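Local atomic coordinates of glyceraldehyde-3-phosphate dehydrogenase (Sulfolobus solfataricus, PDB entry 1B7G), a protein that catalyses the phosphorylating oxidation of D-glyceraldehyde 3-phosphate in glycolysis, accepting both NAD and NADP but markedly preferring NADP. Residues Leu217-Val231 with Val287-Gln300. The protein carries 1 engineered substitution. Sequence-based numbering, arbitrary orientation.
Sequences LMHMHFINITLKDKV and VKDDEVMLMYAVHQ
Tyr296 leans across the sheet onto His221, a worked example of how directly paired residues in antiparallel strands share one face. With CG between its backbone N and carbonyl carbon (chi1 56°), the tyrosine swings over its partner: His221 CB lies over the phenol face, 3.6 Å from the centroid, a CH-pi contact, while the two ring planes meet obliquely at 34°. His221 ND1 gives Tyr296 OH a weak, bent hydrogen bond of 2.8 Å, and His221 NE2 is hydrogen-bonded to Asn140 OD1 of helix 139-152, which packs on this part of the face. Beyond the phenol, the side chains of Ile223 and Leu294 lie side by side, pointing the same way, with CG1 of Ile223 against CD1 of Leu294. Strands 219-227 and 291-298 are neighbours in the mixed sheet of the C-terminal, catalytic domain. At the active-site end of the strand pair the side chain of catalytic His219 crosses that of Gln300 at about a right angle, His219 NE2 lying 3.4 Å from Gln300 CB; a hydrogen bond between His219 ND1 and Arg167 N restrains the ring. On the opposite face of the sheet Met295 CB packs against Phe222 CD1 at 3.5 Å, with SD near the ring edge in a Met-aromatic contact. Farther along, Asn224 ND2 donates a 2.6 Å hydrogen bond to the anti lone pair of Glu291 OE2, the oxygen lying tilted from the plane of the Asn224 amide.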
# COMPACT_ATOMS: atom_id res chain seq x y z
N LEU A 217 9.35 -4.79 -2.18
CA LEU A 217 8.29 -4.35 -3.07
C LEU A 217 8.10 -5.12 -4.35
O LEU A 217 6.98 -5.47 -4.69
CB LEU A 217 8.50 -2.86 -3.35
CG LEU A 217 8.65 -1.98 -2.08
CD1 LEU A 217 8.66 -0.51 -2.44
CD2 LEU A 217 7.49 -2.27 -1.11
N MET A 218 9.15 -5.29 -5.14
CA MET A 218 9.05 -5.84 -6.49
C MET A 218 10.39 -6.48 -6.87
O MET A 218 11.43 -5.99 -6.38
CB MET A 218 8.88 -4.66 -7.47
CG MET A 218 7.47 -4.09 -7.58
SD MET A 218 7.34 -2.74 -8.72
CE MET A 218 5.74 -2.05 -8.20
N HIS A 219 10.31 -7.39 -7.81
CA HIS A 219 11.47 -7.95 -8.47
C HIS A 219 11.83 -7.05 -9.65
O HIS A 219 10.96 -6.31 -10.12
CB HIS A 219 11.13 -9.31 -9.08
CG HIS A 219 10.61 -10.34 -8.14
ND1 HIS A 219 11.27 -10.76 -7.02
CD2 HIS A 219 9.47 -11.08 -8.17
CE1 HIS A 219 10.62 -11.71 -6.41
NE2 HIS A 219 9.50 -11.94 -7.12
N MET A 220 13.03 -7.26 -10.20
CA MET A 220 13.43 -6.65 -11.42
C MET A 220 14.16 -7.65 -12.32
O MET A 220 14.91 -8.52 -11.88
CB MET A 220 14.28 -5.36 -11.35
CG MET A 220 13.42 -4.10 -11.17
SD MET A 220 14.33 -2.58 -11.25
CE MET A 220 14.52 -2.44 -13.06
N HIS A 221 13.91 -7.48 -13.64
CA HIS A 221 14.59 -8.31 -14.62
C HIS A 221 15.46 -7.47 -15.57
O HIS A 221 15.14 -6.40 -15.96
CB HIS A 221 13.67 -9.15 -15.54
CG HIS A 221 12.81 -10.14 -14.79
ND1 HIS A 221 12.33 -11.29 -15.41
CD2 HIS A 221 12.35 -10.15 -13.54
CE1 HIS A 221 11.61 -11.97 -14.48
NE2 HIS A 221 11.60 -11.28 -13.38
N PHE A 222 16.58 -8.10 -15.98
CA PHE A 222 17.48 -7.36 -16.91
C PHE A 222 17.76 -8.33 -18.05
O PHE A 222 18.21 -9.45 -17.78
CB PHE A 222 18.76 -6.93 -16.22
CG PHE A 222 18.51 -6.05 -15.01
CD1 PHE A 222 18.25 -4.70 -15.18
CD2 PHE A 222 18.47 -6.59 -13.74
CE1 PHE A 222 17.99 -3.90 -14.07
CE2 PHE A 222 18.21 -5.79 -12.63
CZ PHE A 222 17.97 -4.44 -12.81
N ILE A 223 17.25 -8.00 -19.23
CA ILE A 223 17.22 -9.07 -20.23
C ILE A 223 17.83 -8.72 -21.58
O ILE A 223 18.00 -7.59 -21.94
CB ILE A 223 15.80 -9.59 -20.53
CG1 ILE A 223 15.03 -8.47 -21.23
CG2 ILE A 223 15.05 -10.08 -19.30
CD1 ILE A 223 13.85 -9.05 -22.01
N ASN A 224 18.29 -9.82 -22.17
CA ASN A 224 18.96 -9.71 -23.47
C ASN A 224 18.31 -10.77 -24.38
O ASN A 224 18.45 -11.95 -24.12
CB ASN A 224 20.45 -9.96 -23.31
CG ASN A 224 21.18 -9.98 -24.65
OD1 ASN A 224 20.89 -10.70 -25.61
ND2 ASN A 224 22.21 -9.14 -24.72
N ILE A 225 17.68 -10.24 -25.43
CA ILE A 225 16.97 -11.15 -26.36
C ILE A 225 17.69 -11.11 -27.71
O ILE A 225 18.13 -10.06 -28.18
CB ILE A 225 15.52 -10.68 -26.55
CG1 ILE A 225 14.68 -10.77 -25.25
CG2 ILE A 225 14.81 -11.49 -27.64
CD1 ILE A 225 13.39 -9.96 -25.37
N THR A 226 17.84 -12.31 -28.32
CA THR A 226 18.39 -12.34 -29.68
C THR A 226 17.26 -12.79 -30.62
O THR A 226 16.61 -13.79 -30.30
CB THR A 226 19.58 -13.30 -29.84
OG1 THR A 226 20.54 -12.97 -28.87
CG2 THR A 226 20.15 -13.21 -31.26
N LEU A 227 16.94 -11.97 -31.60
CA LEU A 227 15.86 -12.25 -32.54
C LEU A 227 16.37 -12.88 -33.84
O LEU A 227 17.55 -12.81 -34.19
CB LEU A 227 15.15 -10.93 -32.90
CG LEU A 227 14.69 -10.10 -31.69
CD1 LEU A 227 14.17 -8.75 -32.11
CD2 LEU A 227 13.65 -10.89 -30.90
N LYS A 228 15.45 -13.47 -34.59
CA LYS A 228 15.84 -14.16 -35.83
C LYS A 228 16.30 -13.16 -36.86
O LYS A 228 17.24 -13.35 -37.63
CB LYS A 228 14.65 -14.99 -36.30
CG LYS A 228 14.69 -15.42 -37.77
CD LYS A 228 14.18 -16.85 -37.90
CE LYS A 228 13.50 -17.09 -39.23
NZ LYS A 228 13.28 -18.55 -39.45
N ASP A 229 15.55 -12.06 -36.94
CA ASP A 229 15.77 -11.01 -37.89
C ASP A 229 16.15 -9.69 -37.25
O ASP A 229 15.86 -9.49 -36.07
CB ASP A 229 14.41 -10.80 -38.66
CG ASP A 229 13.78 -12.16 -38.94
OD1 ASP A 229 14.45 -12.98 -39.61
OD2 ASP A 229 12.67 -12.41 -38.40
N LYS A 230 16.73 -8.79 -38.04
CA LYS A 230 17.07 -7.45 -37.55
C LYS A 230 15.77 -6.67 -37.52
O LYS A 230 14.91 -6.87 -38.39
CB LYS A 230 18.10 -6.76 -38.44
CG LYS A 230 19.31 -7.61 -38.79
CD LYS A 230 20.27 -6.85 -39.70
CE LYS A 230 21.49 -7.68 -40.04
NZ LYS A 230 21.29 -8.52 -41.25
N VAL A 231 15.53 -5.88 -36.48
CA VAL A 231 14.26 -5.17 -36.38
C VAL A 231 14.50 -3.69 -36.08
O VAL A 231 15.58 -3.31 -35.65
CB VAL A 231 13.31 -5.71 -35.28
CG1 VAL A 231 12.95 -7.17 -35.48
CG2 VAL A 231 13.88 -5.49 -33.89
N VAL A 287 17.33 -1.52 -28.97
CA VAL A 287 17.21 -2.36 -30.15
C VAL A 287 18.32 -2.01 -31.13
O VAL A 287 18.48 -0.86 -31.52
CB VAL A 287 15.85 -2.15 -30.84
CG1 VAL A 287 15.72 -3.11 -32.01
CG2 VAL A 287 14.70 -2.28 -29.83
N LYS A 288 19.14 -3.02 -31.43
CA LYS A 288 20.17 -2.88 -32.44
C LYS A 288 20.26 -4.15 -33.29
O LYS A 288 20.78 -5.18 -32.86
CB LYS A 288 21.56 -2.56 -31.89
CG LYS A 288 22.47 -2.08 -33.03
CD LYS A 288 23.90 -1.86 -32.58
CE LYS A 288 24.64 -1.03 -33.64
NZ LYS A 288 26.07 -1.42 -33.72
N ASP A 289 19.76 -4.04 -34.51
CA ASP A 289 19.76 -5.21 -35.39
C ASP A 289 18.96 -6.33 -34.73
O ASP A 289 17.75 -6.18 -34.64
CB ASP A 289 21.17 -5.65 -35.75
CG ASP A 289 21.99 -4.64 -36.51
OD1 ASP A 289 21.47 -3.78 -37.26
OD2 ASP A 289 23.23 -4.71 -36.34
N ASP A 290 19.59 -7.47 -34.45
CA ASP A 290 18.90 -8.61 -33.88
C ASP A 290 19.03 -8.69 -32.35
O ASP A 290 18.53 -9.63 -31.74
CB ASP A 290 19.40 -9.93 -34.47
CG ASP A 290 20.81 -10.29 -34.06
OD1 ASP A 290 21.51 -9.51 -33.39
OD2 ASP A 290 21.25 -11.41 -34.44
N GLU A 291 19.62 -7.67 -31.74
CA GLU A 291 19.76 -7.67 -30.30
C GLU A 291 18.81 -6.68 -29.63
O GLU A 291 18.79 -5.49 -29.95
CB GLU A 291 21.18 -7.31 -29.85
CG GLU A 291 21.60 -8.03 -28.58
CD GLU A 291 22.83 -7.42 -27.91
OE1 GLU A 291 23.56 -6.65 -28.55
OE2 GLU A 291 23.03 -7.74 -26.72
N VAL A 292 18.06 -7.19 -28.65
CA VAL A 292 17.20 -6.33 -27.86
C VAL A 292 17.64 -6.43 -26.38
O VAL A 292 17.80 -7.53 -25.84
CB VAL A 292 15.73 -6.75 -27.95
CG1 VAL A 292 14.89 -5.90 -27.00
CG2 VAL A 292 15.19 -6.57 -29.37
N MET A 293 17.75 -5.29 -25.74
CA MET A 293 18.03 -5.28 -24.30
C MET A 293 16.96 -4.40 -23.63
O MET A 293 16.46 -3.54 -24.31
CB MET A 293 19.44 -4.80 -23.98
CG MET A 293 20.48 -5.90 -23.95
SD MET A 293 22.19 -5.31 -23.74
CE MET A 293 22.45 -4.55 -25.32
N LEU A 294 16.52 -4.75 -22.44
CA LEU A 294 15.59 -3.91 -21.68
C LEU A 294 15.52 -4.37 -20.22
O LEU A 294 15.96 -5.47 -19.83
CB LEU A 294 14.20 -3.84 -22.33
CG LEU A 294 13.49 -5.18 -22.53
CD1 LEU A 294 12.70 -5.57 -21.30
CD2 LEU A 294 12.59 -5.11 -23.77
N MET A 295 14.90 -3.58 -19.35
CA MET A 295 14.72 -4.03 -17.96
C MET A 295 13.29 -3.74 -17.54
O MET A 295 12.63 -2.82 -18.08
CB MET A 295 15.72 -3.24 -17.04
CG MET A 295 15.40 -1.75 -17.13
SD MET A 295 16.24 -0.79 -15.92
CE MET A 295 17.91 -0.76 -16.45
N TYR A 296 12.80 -4.51 -16.58
CA TYR A 296 11.42 -4.31 -16.14
C TYR A 296 11.26 -4.69 -14.68
O TYR A 296 12.06 -5.48 -14.11
CB TYR A 296 10.45 -5.06 -17.10
CG TYR A 296 10.69 -6.53 -17.31
CD1 TYR A 296 10.28 -7.47 -16.35
CD2 TYR A 296 11.26 -7.02 -18.45
CE1 TYR A 296 10.49 -8.81 -16.55
CE2 TYR A 296 11.45 -8.37 -18.68
CZ TYR A 296 11.09 -9.27 -17.71
OH TYR A 296 11.32 -10.60 -17.90
N ALA A 297 10.20 -4.13 -14.08
CA ALA A 297 9.83 -4.52 -12.72
C ALA A 297 8.70 -5.53 -12.72
O ALA A 297 7.86 -5.55 -13.65
CB ALA A 297 9.43 -3.30 -11.87
N VAL A 298 8.61 -6.37 -11.69
CA VAL A 298 7.53 -7.34 -11.57
C VAL A 298 6.92 -7.25 -10.16
O VAL A 298 7.64 -7.37 -9.18
CB VAL A 298 8.03 -8.78 -11.77
CG1 VAL A 298 6.93 -9.81 -11.61
CG2 VAL A 298 8.70 -8.96 -13.17
N HIS A 299 5.63 -6.97 -10.06
CA HIS A 299 4.96 -6.96 -8.75
C HIS A 299 4.53 -8.37 -8.43
O HIS A 299 3.47 -8.85 -8.91
CB HIS A 299 3.80 -5.97 -8.68
CG HIS A 299 3.17 -5.97 -7.29
ND1 HIS A 299 1.82 -5.93 -7.09
CD2 HIS A 299 3.71 -6.04 -6.07
CE1 HIS A 299 1.54 -5.98 -5.81
NE2 HIS A 299 2.70 -6.02 -5.15
N GLN A 300 5.30 -9.04 -7.59
CA GLN A 300 5.12 -10.45 -7.34
C GLN A 300 3.84 -10.78 -6.59
O GLN A 300 3.40 -11.93 -6.69
CB GLN A 300 6.26 -11.16 -6.60
CG GLN A 300 6.45 -10.69 -5.15
CD GLN A 300 6.85 -9.26 -5.03
OE1 GLN A 300 7.47 -8.63 -5.92
NE2 GLN A 300 6.52 -8.62 -3.90
O HOH W 1 19.65 -14.41 -34.98